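Pectate lyase 1 (Juniperus ashei, PDB 1PXZ) cleaves pectate by calcium-dependent beta-elimination, although with low activity, and is the major pollen allergen of mountain cedar, built on a parallel beta-helix. Local coordinates at residues N2-C7 and T186-H191; F219-P224 and Q337-A342; L237-N242 and T318-S323; D246-Y251 and F268-E273. All blocks are in the same frame, centred on the assembly; numbering follows the deposited sequence.

Contact 1 (N2-C7 and T186-H191)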
loop_
_atom_site.group_PDB
_atom_site.type_symbol
_atom_site.label_atom_id
_atom_site.label_comp_id
_atom_site.label_asym_id
_atom_site.label_seq_id
_atom_site.Cartn_x
_atom_site.Cartn_y
_atom_site.Cartn_z
ATOM N N ASN A 2 17.747 1.115 -2.970
ATOM C CA ASN A 2 17.087 2.374 -2.630
ATOM C C ASN A 2 17.251 2.586 -1.124
ATOM O O ASN A 2 17.764 1.638 -0.513
ATOM C CB ASN A 2 15.646 2.328 -3.117
ATOM C CG ASN A 2 14.735 1.354 -2.410
ATOM O OD1 ASN A 2 14.702 1.223 -1.186
ATOM N ND2 ASN A 2 13.953 0.674 -3.252
ATOM N N PRO A 3 16.904 3.738 -0.591
ATOM C CA PRO A 3 17.102 4.012 0.840
ATOM C C PRO A 3 16.434 3.045 1.806
ATOM O O PRO A 3 16.897 2.944 2.945
ATOM C CB PRO A 3 16.443 5.396 1.030
ATOM C CG PRO A 3 16.618 6.054 -0.309
ATOM C CD PRO A 3 16.359 4.947 -1.286
ATOM N N ILE A 4 15.360 2.374 1.400
ATOM C CA ILE A 4 14.725 1.410 2.321
ATOM C C ILE A 4 15.515 0.118 2.262
ATOM O O ILE A 4 16.019 -0.404 3.248
ATOM C CB ILE A 4 13.256 1.172 1.980
ATOM C CG1 ILE A 4 12.392 2.442 2.108
ATOM C CG2 ILE A 4 12.693 0.046 2.828
ATOM C CD1 ILE A 4 10.950 2.265 1.666
ATOM N N ASP A 5 15.673 -0.427 1.058
ATOM C CA ASP A 5 16.301 -1.747 0.963
ATOM C C ASP A 5 17.743 -1.713 1.408
ATOM O O ASP A 5 18.307 -2.699 1.896
ATOM C CB ASP A 5 16.209 -2.214 -0.487
ATOM C CG ASP A 5 14.840 -2.731 -0.886
ATOM O OD1 ASP A 5 13.886 -2.658 -0.106
ATOM O OD2 ASP A 5 14.699 -3.243 -2.011
ATOM N N SER A 6 18.395 -0.557 1.200
ATOM C CA SER A 6 19.820 -0.533 1.564
ATOM C C SER A 6 20.036 -0.794 3.055
ATOM O O SER A 6 21.064 -1.316 3.470
ATOM C CB SER A 6 20.456 0.812 1.172
ATOM O OG SER A 6 19.953 1.807 2.059
ATOM N N CYS A 7 19.048 -0.442 3.840
ATOM C CA CYS A 7 19.083 -0.502 5.298
ATOM C C CYS A 7 19.060 -1.946 5.768
ATOM O O CYS A 7 19.732 -2.239 6.758
ATOM C CB CYS A 7 17.904 0.300 5.849
ATOM S SG CYS A 7 17.565 0.190 7.621
ATOM N N THR A 186 3.204 4.113 4.957
ATOM C CA THR A 186 4.107 4.090 3.817
ATOM C C THR A 186 3.734 2.898 2.946
ATOM O O THR A 186 3.512 1.808 3.465
ATOM C CB THR A 186 5.576 3.974 4.258
ATOM O OG1 THR A 186 5.973 5.233 4.837
ATOM C CG2 THR A 186 6.554 3.708 3.121
ATOM N N ILE A 187 3.683 3.155 1.655
ATOM C CA ILE A 187 3.411 2.084 0.683
ATOM C C ILE A 187 4.609 2.060 -0.235
ATOM O O ILE A 187 4.775 2.982 -1.047
ATOM C CB ILE A 187 2.099 2.400 -0.030
ATOM C CG1 ILE A 187 0.894 2.364 0.933
ATOM C CG2 ILE A 187 1.885 1.513 -1.248
ATOM C CD1 ILE A 187 -0.327 3.099 0.403
ATOM N N SER A 188 5.448 1.038 -0.116
ATOM C CA SER A 188 6.758 1.116 -0.762
ATOM C C SER A 188 7.180 -0.184 -1.438
ATOM O O SER A 188 6.795 -1.253 -0.957
ATOM C CB SER A 188 7.832 1.488 0.286
ATOM O OG SER A 188 7.820 0.579 1.383
ATOM N N ASN A 189 7.972 -0.085 -2.508
ATOM C CA ASN A 189 8.612 -1.252 -3.100
ATOM C C ASN A 189 7.594 -2.284 -3.589
ATOM O O ASN A 189 8.011 -3.434 -3.745
ATOM C CB ASN A 189 9.529 -1.952 -2.081
ATOM C CG ASN A 189 10.746 -1.128 -1.697
ATOM O OD1 ASN A 189 11.478 -0.672 -2.576
ATOM N ND2 ASN A 189 10.979 -0.957 -0.387
ATOM N N ASN A 190 6.344 -1.932 -3.813
ATOM C CA ASN A 190 5.372 -2.906 -4.302
ATOM C C ASN A 190 5.333 -2.975 -5.829
ATOM O O ASN A 190 5.741 -2.014 -6.473
ATOM C CB ASN A 190 3.969 -2.513 -3.855
ATOM C CG ASN A 190 3.888 -2.392 -2.337
ATOM O OD1 ASN A 190 3.766 -1.287 -1.795
ATOM N ND2 ASN A 190 3.949 -3.543 -1.686
ATOM N N HIS A 191 4.825 -4.073 -6.383
ATOM C CA HIS A 191 4.607 -4.143 -7.837
ATOM C C HIS A 191 3.101 -4.241 -8.053
ATOM O O HIS A 191 2.528 -5.229 -7.602
ATOM C CB HIS A 191 5.361 -5.310 -8.447
ATOM C CG HIS A 191 5.228 -5.449 -9.932
ATOM N ND1 HIS A 191 5.513 -6.629 -10.599
ATOM C CD2 HIS A 191 4.843 -4.552 -10.881
ATOM C CE1 HIS A 191 5.302 -6.453 -11.897
ATOM N NE2 HIS A 191 4.899 -5.199 -12.101
#
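N2 and N189 meet amide to amide where the N-terminal arm lies against a coil of the parallel beta-helix. The polar part is one direct hydrogen bond: N2 ND2 donates a hydrogen bond to N189 OD1 at 2.9 Å, the donor lying in the carbonyl plane of N189, with the two amide planes only 12° apart. The other end of the N2 amide caps the turn that leads into the helix, because OD1 accepts from I4 N in the carbonyl plane and from D5 N, 2.9 Å away, which stands above that plane. A chi1 of 68°, which sets CG between the backbone N and carbonyl carbon, lets one amide serve both tasks.

The apolar part belongs to I4. Its CD1 presses on S188 CB at 3.5 Å, tighter than usual, while CG2 passes alongside N189 ND2 at 3.8 Å.

D5 OD1 is near N189 ND2 at a poor angle; it bonds instead to H165, and N189 ND2 to D164, which also receives S188 OG. All the touching residues are buried, and their polar ends have partners. The chemistry is consistent with an N-terminal arm held in a defined orientation, its capped turn tied through the N2 amide to N189, where strand 185-195 is interrupted.

Contact 2 (F219-P224 and Q337-A342)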
loop_
_atom_site.group_PDB
_atom_site.type_symbol
_atom_site.label_atom_id
_atom_site.label_comp_id
_atom_site.label_asym_id
_atom_site.label_seq_id
_atom_site.Cartn_x
_atom_site.Cartn_y
_atom_site.Cartn_z
ATOM N N PHE A 219 8.968 4.164 -4.350
ATOM C CA PHE A 219 9.750 3.095 -4.953
ATOM C C PHE A 219 8.873 1.946 -5.466
ATOM O O PHE A 219 9.322 0.789 -5.517
ATOM C CB PHE A 219 10.796 2.549 -3.978
ATOM C CG PHE A 219 11.570 3.629 -3.230
ATOM C CD1 PHE A 219 12.416 4.459 -3.939
ATOM C CD2 PHE A 219 11.438 3.770 -1.858
ATOM C CE1 PHE A 219 13.129 5.454 -3.268
ATOM C CE2 PHE A 219 12.121 4.778 -1.185
ATOM C CZ PHE A 219 12.951 5.618 -1.907
ATOM N N ASN A 220 7.653 2.246 -5.862
ATOM C CA ASN A 220 6.739 1.235 -6.387
ATOM C C ASN A 220 6.868 1.138 -7.905
ATOM O O ASN A 220 7.212 2.131 -8.553
ATOM C CB ASN A 220 5.284 1.538 -6.035
ATOM C CG ASN A 220 5.034 1.695 -4.551
ATOM O OD1 ASN A 220 4.891 2.798 -4.019
ATOM N ND2 ASN A 220 4.972 0.566 -3.854
ATOM N N GLN A 221 6.583 -0.042 -8.431
ATOM C CA GLN A 221 6.478 -0.251 -9.869
ATOM C C GLN A 221 4.994 -0.250 -10.206
ATOM O O GLN A 221 4.273 -1.146 -9.759
ATOM C CB GLN A 221 7.145 -1.565 -10.329
ATOM C CG GLN A 221 6.820 -1.851 -11.806
ATOM C CD GLN A 221 7.484 -0.827 -12.731
ATOM O OE1 GLN A 221 8.656 -0.504 -12.614
ATOM N NE2 GLN A 221 6.734 -0.306 -13.689
ATOM N N PHE A 222 4.516 0.737 -10.960
ATOM C CA PHE A 222 3.109 0.800 -11.325
ATOM C C PHE A 222 2.909 0.286 -12.737
ATOM O O PHE A 222 3.191 0.996 -13.721
ATOM C CB PHE A 222 2.604 2.248 -11.230
ATOM C CG PHE A 222 2.340 2.670 -9.795
ATOM C CD1 PHE A 222 1.303 2.123 -9.066
ATOM C CD2 PHE A 222 3.141 3.626 -9.212
ATOM C CE1 PHE A 222 1.051 2.518 -7.756
ATOM C CE2 PHE A 222 2.922 4.021 -7.888
ATOM C CZ PHE A 222 1.898 3.449 -7.163
ATOM N N GLY A 223 2.428 -0.946 -12.861
ATOM C CA GLY A 223 2.275 -1.519 -14.186
ATOM C C GLY A 223 3.219 -2.660 -14.470
ATOM O O GLY A 223 4.068 -3.051 -13.641
ATOM N N PRO A 224 3.133 -3.299 -15.645
ATOM C CA PRO A 224 2.255 -2.941 -16.750
ATOM C C PRO A 224 0.769 -3.227 -16.556
ATOM O O PRO A 224 0.408 -3.964 -15.640
ATOM C CB PRO A 224 2.701 -3.880 -17.893
ATOM C CG PRO A 224 3.986 -4.479 -17.468
ATOM C CD PRO A 224 3.977 -4.481 -15.964
ATOM N N GLN A 337 15.915 2.392 -11.881
ATOM C CA GLN A 337 16.907 1.649 -11.096
ATOM C C GLN A 337 16.459 1.429 -9.652
ATOM O O GLN A 337 16.731 0.376 -9.063
ATOM C CB GLN A 337 18.255 2.378 -11.077
ATOM C CG GLN A 337 19.199 1.993 -12.200
ATOM C CD GLN A 337 19.366 0.493 -12.354
ATOM O OE1 GLN A 337 20.224 -0.109 -11.708
ATOM N NE2 GLN A 337 18.543 -0.108 -13.208
ATOM N N LEU A 338 15.792 2.442 -9.105
ATOM C CA LEU A 338 15.412 2.397 -7.685
ATOM C C LEU A 338 14.272 1.418 -7.446
ATOM O O LEU A 338 14.034 1.034 -6.296
ATOM C CB LEU A 338 15.000 3.793 -7.177
ATOM C CG LEU A 338 16.134 4.818 -7.124
ATOM C CD1 LEU A 338 15.588 6.225 -6.921
ATOM C CD2 LEU A 338 17.143 4.490 -6.036
ATOM N N THR A 339 13.579 1.037 -8.525
ATOM C CA THR A 339 12.417 0.167 -8.415
ATOM C C THR A 339 12.688 -1.199 -9.043
ATOM O O THR A 339 11.733 -1.961 -9.239
ATOM C CB THR A 339 11.163 0.752 -9.083
ATOM O OG1 THR A 339 11.442 1.075 -10.459
ATOM C CG2 THR A 339 10.714 2.074 -8.456
ATOM N N LYS A 340 13.947 -1.500 -9.360
ATOM C CA LYS A 340 14.229 -2.750 -10.076
ATOM C C LYS A 340 13.827 -3.965 -9.254
ATOM O O LYS A 340 13.489 -4.995 -9.840
ATOM C CB LYS A 340 15.715 -2.834 -10.422
ATOM C CG LYS A 340 16.585 -2.634 -9.188
ATOM C CD LYS A 340 18.048 -2.511 -9.600
ATOM C CE LYS A 340 18.813 -3.793 -9.326
ATOM N NZ LYS A 340 19.780 -3.645 -8.197
ATOM N N ASN A 341 13.852 -3.833 -7.922
ATOM C CA ASN A 341 13.455 -4.995 -7.107
ATOM C C ASN A 341 12.046 -4.905 -6.552
ATOM O O ASN A 341 11.658 -5.605 -5.593
ATOM C CB ASN A 341 14.480 -5.145 -5.972
ATOM C CG ASN A 341 15.831 -5.610 -6.497
ATOM O OD1 ASN A 341 15.917 -6.356 -7.476
ATOM N ND2 ASN A 341 16.904 -5.179 -5.846
ATOM N N ALA A 342 11.211 -4.040 -7.144
ATOM C CA ALA A 342 9.837 -3.916 -6.653
ATOM C C ALA A 342 9.107 -5.262 -6.687
ATOM O O ALA A 342 9.396 -6.098 -7.551
ATOM C CB ALA A 342 9.033 -2.902 -7.443
HETATM O O HOH W 1 10.594 -2.386 -11.648
#
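Q221 and T339 bring the C-terminal segment 337-342 against a coil of the parallel beta-helix, and the path of the glutamine tells most of the story. Its CB packs on A342 CB at 3.7 Å. With CG anti to the backbone N (chi1 171°), the chain then bends at chi2, which carries the amide across the side chain of T339 at about a right angle. At the tip, OE1 lies 3.9 Å from T339 OG1, too far for a direct bond, and a water closes the gap: it donates to Q221 OE1 at 2.9 Å and to T339 O at 2.7 Å. The same OE1 also accepts from N244 ND2 of the next coil, so two donors hold the amide end.

T339 points its methyl and not its hydroxyl at the backbone of the coil. CG2 sits 3.5 Å from both F219 O and N220 O, whereas OG1 turns back to A335 O in the helix that precedes it. Next to it, L338 CB touches F219 CD1 at 4.2 Å, an oblique approach to the ring. A type I turn from T339 to A342, closed by A342 N to T339 O, swings the alanine methyl round to Q221.

The contact thus sets the end of helix 335-338 and the turn after it against strand 221-222 and the loop before it; of the two segments, 219-224 belongs to an experimentally identified IgE-binding region. Strand 221-222 lies between 185-195 and 244-245, and L338 O receives N2 ND2 from the N-terminal arm.

Contact 3 (L237-N242 and T318-S323)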
loop_
_atom_site.group_PDB
_atom_site.type_symbol
_atom_site.label_atom_id
_atom_site.label_comp_id
_atom_site.label_asym_id
_atom_site.label_seq_id
_atom_site.Cartn_x
_atom_site.Cartn_y
_atom_site.Cartn_z
ATOM N N LEU A 237 -2.774 14.390 2.491
ATOM C CA LEU A 237 -1.478 14.677 1.887
ATOM C C LEU A 237 -0.822 13.399 1.405
ATOM O O LEU A 237 -0.732 12.454 2.201
ATOM C CB LEU A 237 -0.584 15.314 2.961
ATOM C CG LEU A 237 0.908 15.497 2.747
ATOM C CD1 LEU A 237 1.170 16.416 1.569
ATOM C CD2 LEU A 237 1.551 16.070 4.007
ATOM N N VAL A 238 -0.380 13.373 0.149
ATOM C CA VAL A 238 0.329 12.179 -0.308
ATOM C C VAL A 238 1.653 12.582 -0.953
ATOM O O VAL A 238 1.628 13.398 -1.876
ATOM C CB VAL A 238 -0.453 11.354 -1.345
ATOM C CG1 VAL A 238 0.260 10.009 -1.521
ATOM C CG2 VAL A 238 -1.897 11.152 -0.951
ATOM N N HIS A 239 2.742 12.008 -0.486
ATOM C CA HIS A 239 4.051 12.177 -1.101
ATOM C C HIS A 239 4.315 11.008 -2.053
ATOM O O HIS A 239 4.435 9.868 -1.599
ATOM C CB HIS A 239 5.137 12.293 -0.029
ATOM C CG HIS A 239 6.506 12.584 -0.541
ATOM N ND1 HIS A 239 7.652 12.093 0.027
ATOM C CD2 HIS A 239 6.879 13.343 -1.616
ATOM C CE1 HIS A 239 8.706 12.519 -0.656
ATOM N NE2 HIS A 239 8.264 13.286 -1.657
ATOM N N VAL A 240 4.382 11.284 -3.339
ATOM C CA VAL A 240 4.586 10.238 -4.357
ATOM C C VAL A 240 6.006 10.331 -4.882
ATOM O O VAL A 240 6.283 11.221 -5.688
ATOM C CB VAL A 240 3.562 10.365 -5.493
ATOM C CG1 VAL A 240 3.698 9.223 -6.507
ATOM C CG2 VAL A 240 2.130 10.357 -4.964
ATOM N N ALA A 241 6.913 9.450 -4.428
ATOM C CA ALA A 241 8.332 9.657 -4.681
ATOM C C ALA A 241 9.081 8.483 -5.293
ATOM O O ALA A 241 8.984 7.370 -4.763
ATOM C CB ALA A 241 9.007 9.978 -3.334
ATOM N N ASN A 242 9.853 8.681 -6.350
ATOM C CA ASN A 242 10.711 7.667 -6.954
ATOM C C ASN A 242 9.956 6.368 -7.271
ATOM O O ASN A 242 10.439 5.260 -7.021
ATOM C CB ASN A 242 11.895 7.384 -6.046
ATOM C CG ASN A 242 12.991 8.419 -6.242
ATOM O OD1 ASN A 242 13.067 9.161 -7.229
ATOM N ND2 ASN A 242 13.865 8.440 -5.263
ATOM N N THR A 318 10.312 20.349 -0.667
ATOM C CA THR A 318 9.604 19.354 0.136
ATOM C C THR A 318 9.991 19.515 1.605
ATOM O O THR A 318 11.160 19.286 1.939
ATOM C CB THR A 318 9.898 17.921 -0.332
ATOM O OG1 THR A 318 9.288 17.709 -1.614
ATOM C CG2 THR A 318 9.282 16.877 0.591
ATOM N N ASN A 319 9.020 19.913 2.422
ATOM C CA ASN A 319 9.246 20.053 3.866
ATOM C C ASN A 319 8.105 19.445 4.676
ATOM O O ASN A 319 7.299 20.128 5.310
ATOM C CB ASN A 319 9.440 21.523 4.236
ATOM C CG ASN A 319 10.297 21.673 5.479
ATOM O OD1 ASN A 319 10.937 22.706 5.665
ATOM N ND2 ASN A 319 10.307 20.645 6.320
ATOM N N ILE A 320 8.015 18.113 4.656
ATOM C CA ILE A 320 6.879 17.439 5.279
ATOM C C ILE A 320 7.265 16.408 6.328
ATOM O O ILE A 320 6.365 16.017 7.076
ATOM C CB ILE A 320 6.029 16.763 4.169
ATOM C CG1 ILE A 320 6.768 15.747 3.305
ATOM C CG2 ILE A 320 5.407 17.843 3.272
ATOM C CD1 ILE A 320 5.894 14.924 2.368
ATOM N N TYR A 321 8.518 15.972 6.359
ATOM C CA TYR A 321 9.017 14.888 7.188
ATOM C C TYR A 321 9.877 15.358 8.362
ATOM O O TYR A 321 10.652 16.295 8.177
ATOM C CB TYR A 321 9.918 13.966 6.365
ATOM C CG TYR A 321 9.206 13.160 5.300
ATOM C CD1 TYR A 321 7.999 12.526 5.586
ATOM C CD2 TYR A 321 9.740 13.039 4.024
ATOM C CE1 TYR A 321 7.333 11.783 4.614
ATOM C CE2 TYR A 321 9.081 12.298 3.052
ATOM C CZ TYR A 321 7.885 11.675 3.354
ATOM O OH TYR A 321 7.211 10.929 2.390
ATOM N N ASN A 322 9.807 14.710 9.508
ATOM C CA ASN A 322 10.755 14.928 10.601
ATOM C C ASN A 322 11.976 14.047 10.407
ATOM O O ASN A 322 12.120 13.305 9.437
ATOM C CB ASN A 322 10.089 14.682 11.955
ATOM C CG ASN A 322 9.717 13.247 12.237
ATOM O OD1 ASN A 322 10.420 12.301 11.906
ATOM N ND2 ASN A 322 8.572 13.013 12.876
ATOM N N SER A 323 12.911 14.061 11.360
ATOM C CA SER A 323 14.163 13.355 11.174
ATOM C C SER A 323 13.964 11.838 11.157
ATOM O O SER A 323 14.805 11.119 10.617
ATOM C CB SER A 323 15.165 13.690 12.299
ATOM O OG SER A 323 15.605 15.030 12.251
#
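Strand 237-241 belongs to the stacked parallel strands of the beta-helix, and H239 on its outward side meets I320 and Y321 of the long loop that follows strand 302-304. Alternation along the strand sorts the side chains: L237 and H239 point toward the loop, V238 and V240 away from it. H239 carries the polar link. With its CG anti to the backbone N (chi1 -175°), the imidazole reaches out from the strand and brings ND1 to Y321 OH at 2.7 Å, a hydrogen bond in which either group could be the donor. The hydroxyl lies at the edge of the imidazole, in its plane, and the two side chains cross at about a right angle. Their rings are inclined at 62°, an oblique pair.

Both polar ends have further partners. NE2 of H239 is bonded to E264 OE1, to which T318 OG1 is hydrogen-bonded as well, while Y321 OH is bonded to T216 OG1 on the preceding coil. The imidazole is consequently gripped at both nitrogens, which fixes its rotation; the nearby carboxylate would probably favour a proton on NE2.

Apolar packing fills in around this link. I320 CG2 touches L237 CD2 at 4.3 Å, and T318 CG2 comes obliquely to H239 NE2 at 4.4 Å. One face of the imidazole is backed by A241 CB from the same strand, and I320 CG1 lies over the centre of the Y321 ring. The end of the isoleucine rests on the histidine stem, with CD1 3.6 Å from H239 CB.

Contact 4 (D246-Y251 and F268-E273)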
loop_
_atom_site.group_PDB
_atom_site.type_symbol
_atom_site.label_atom_id
_atom_site.label_comp_id
_atom_site.label_asym_id
_atom_site.label_seq_id
_atom_site.Cartn_x
_atom_site.Cartn_y
_atom_site.Cartn_z
ATOM N N ASP A 246 4.639 2.493 -15.913
ATOM C CA ASP A 246 4.318 2.026 -17.252
ATOM C C ASP A 246 3.082 2.750 -17.771
ATOM O O ASP A 246 2.400 3.395 -16.993
ATOM C CB ASP A 246 4.013 0.518 -17.260
ATOM C CG ASP A 246 5.248 -0.320 -17.019
ATOM O OD1 ASP A 246 6.280 -0.074 -17.699
ATOM O OD2 ASP A 246 5.215 -1.240 -16.160
ATOM N N PRO A 247 2.776 2.682 -19.063
ATOM C CA PRO A 247 1.551 3.290 -19.577
ATOM C C PRO A 247 0.294 2.847 -18.830
ATOM O O PRO A 247 0.038 1.650 -18.743
ATOM C CB PRO A 247 1.515 2.807 -21.042
ATOM C CG PRO A 247 2.966 2.629 -21.391
ATOM C CD PRO A 247 3.619 2.096 -20.127
ATOM N N TRP A 248 -0.446 3.835 -18.339
ATOM C CA TRP A 248 -1.711 3.754 -17.640
ATOM C C TRP A 248 -2.845 3.655 -18.659
ATOM O O TRP A 248 -2.534 3.699 -19.859
ATOM C CB TRP A 248 -1.959 4.981 -16.753
ATOM C CG TRP A 248 -1.669 6.300 -17.433
ATOM C CD1 TRP A 248 -2.531 7.087 -18.129
ATOM C CD2 TRP A 248 -0.400 6.964 -17.461
ATOM N NE1 TRP A 248 -1.890 8.224 -18.610
ATOM C CE2 TRP A 248 -0.581 8.155 -18.200
ATOM C CE3 TRP A 248 0.859 6.662 -16.934
ATOM C CZ2 TRP A 248 0.466 9.048 -18.424
ATOM C CZ3 TRP A 248 1.907 7.555 -17.155
ATOM C CH2 TRP A 248 1.684 8.727 -17.895
ATOM N N ASN A 249 -4.084 3.584 -18.208
ATOM C CA ASN A 249 -5.231 3.474 -19.107
ATOM C C ASN A 249 -6.047 4.757 -19.159
ATOM O O ASN A 249 -6.547 5.062 -20.245
ATOM C CB ASN A 249 -6.195 2.360 -18.682
ATOM C CG ASN A 249 -7.257 2.046 -19.718
ATOM O OD1 ASN A 249 -8.456 1.944 -19.433
ATOM N ND2 ASN A 249 -6.831 1.877 -20.968
ATOM N N ILE A 250 -6.191 5.432 -18.013
ATOM C CA ILE A 250 -6.996 6.650 -17.969
ATOM C C ILE A 250 -6.131 7.832 -17.536
ATOM O O ILE A 250 -5.995 8.817 -18.269
ATOM C CB ILE A 250 -8.207 6.500 -17.036
ATOM C CG1 ILE A 250 -9.115 5.318 -17.421
ATOM C CG2 ILE A 250 -9.002 7.793 -16.970
ATOM C CD1 ILE A 250 -10.210 5.074 -16.399
ATOM N N TYR A 251 -5.550 7.712 -16.350
ATOM C CA TYR A 251 -4.571 8.644 -15.830
ATOM C C TYR A 251 -3.683 7.915 -14.823
ATOM O O TYR A 251 -4.001 6.779 -14.471
ATOM C CB TYR A 251 -5.222 9.824 -15.096
ATOM C CG TYR A 251 -6.042 9.394 -13.895
ATOM C CD1 TYR A 251 -7.345 8.949 -14.081
ATOM C CD2 TYR A 251 -5.548 9.411 -12.589
ATOM C CE1 TYR A 251 -8.132 8.540 -13.012
ATOM C CE2 TYR A 251 -6.317 9.004 -11.518
ATOM C CZ TYR A 251 -7.610 8.574 -11.741
ATOM O OH TYR A 251 -8.370 8.178 -10.661
ATOM N N PHE A 268 7.404 8.709 -15.629
ATOM C CA PHE A 268 6.090 8.449 -16.199
ATOM C C PHE A 268 6.238 8.165 -17.693
ATOM O O PHE A 268 6.734 9.044 -18.408
ATOM C CB PHE A 268 5.159 9.639 -15.992
ATOM C CG PHE A 268 4.898 10.153 -14.590
ATOM C CD1 PHE A 268 4.020 9.494 -13.732
ATOM C CD2 PHE A 268 5.533 11.306 -14.126
ATOM C CE1 PHE A 268 3.801 10.003 -12.456
ATOM C CE2 PHE A 268 5.308 11.816 -12.857
ATOM C CZ PHE A 268 4.418 11.165 -12.008
ATOM N N THR A 269 5.831 6.990 -18.142
ATOM C CA THR A 269 5.817 6.662 -19.576
ATOM C C THR A 269 4.382 6.657 -20.063
ATOM O O THR A 269 3.572 5.809 -19.672
ATOM C CB THR A 269 6.509 5.309 -19.828
ATOM O OG1 THR A 269 7.872 5.411 -19.407
ATOM C CG2 THR A 269 6.486 4.981 -21.316
ATOM N N ALA A 270 3.970 7.607 -20.894
ATOM C CA ALA A 270 2.590 7.746 -21.350
ATOM C C ALA A 270 2.195 6.699 -22.391
ATOM O O ALA A 270 3.052 6.194 -23.119
ATOM C CB ALA A 270 2.309 9.129 -21.972
ATOM N N PRO A 271 0.901 6.377 -22.450
ATOM C CA PRO A 271 0.402 5.534 -23.546
ATOM C C PRO A 271 0.516 6.324 -24.850
ATOM O O PRO A 271 0.883 7.502 -24.826
ATOM C CB PRO A 271 -1.069 5.308 -23.257
ATOM C CG PRO A 271 -1.362 5.981 -21.977
ATOM C CD PRO A 271 -0.158 6.763 -21.523
ATOM N N SER A 272 0.168 5.635 -25.926
ATOM C CA SER A 272 0.241 6.285 -27.232
ATOM C C SER A 272 -0.844 7.299 -27.492
ATOM O O SER A 272 -0.615 8.243 -28.271
ATOM C CB SER A 272 0.127 5.161 -28.298
ATOM O OG SER A 272 1.367 4.451 -28.277
ATOM N N GLU A 273 -2.017 7.118 -26.899
ATOM C CA GLU A 273 -3.155 7.968 -27.247
ATOM C C GLU A 273 -2.977 9.409 -26.767
ATOM O O GLU A 273 -2.563 9.636 -25.633
ATOM C CB GLU A 273 -4.462 7.434 -26.651
ATOM C CG GLU A 273 -4.912 6.051 -27.075
ATOM C CD GLU A 273 -4.062 4.864 -26.681
ATOM O OE1 GLU A 273 -3.204 4.917 -25.772
ATOM O OE2 GLU A 273 -4.209 3.778 -27.303
#
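T269 O receives the shortest polar approach of this contact, a CA-H...O interaction from P247 CA at 3.2 Å, where the loops after strands 244-245 and 267-269, on neighbouring turns of the parallel beta-helix, meet. The proline nitrogen has no hydrogen to offer, so the carbonyl takes a C-H where a strand pair would supply an N-H. P247 CG and CD also lie close to this oxygen.

W248 carries most of the remaining contact. Its CG stands between the backbone N and carbonyl carbon (chi1 46°), which lays the indole beside A270 and P271. P271 CD sits over one face of the five-membered ring, 3.8 Å from its centroid and 21° off the normal, a CH-pi contact; the side chains of the two residues cross at about a right angle. A270 CA makes a second, off-centre CH-pi contact with the six-membered ring, 4.2 Å from that centroid. F268 CB meets the ring at its edge, 4.0 Å from W248 CZ3.

The indole N-H is used too, since NE1 bonds to K276 O, which should help to fix the ring's rotation. The W248 side chain lies about 9 Å from that of R229, the predicted active-site arginine, whereas Y251 touches R229 directly. The two proline rings also meet, with P247 CB 4.2 Å from P271 CB.

Overall arrangement
All four contacts reach the stacked parallel strands of the beta-helix. Contacts 1 and 2 are neighbours, with centres 10 Å apart on adjacent strands 185-195 and 221-222, and H191 NE2 probably bonds to G223 O between them. Contact 1 closes before contact 2 opens; contact 3 is nested within the loop closed by contact 2, and contact 4 within that closed by contact 3. Probable backbone hydrogen bonds, F219 N to A241 O and D246 N to F222 O, join contact 2 to contacts 3 and 4. The farthest pair, 3 and 4, has centres about 25 Å apart. Segments close to both chain ends and the loop 318-323 are thus packed along consecutive coils, with contact 4 nearest the predicted active-site arginine.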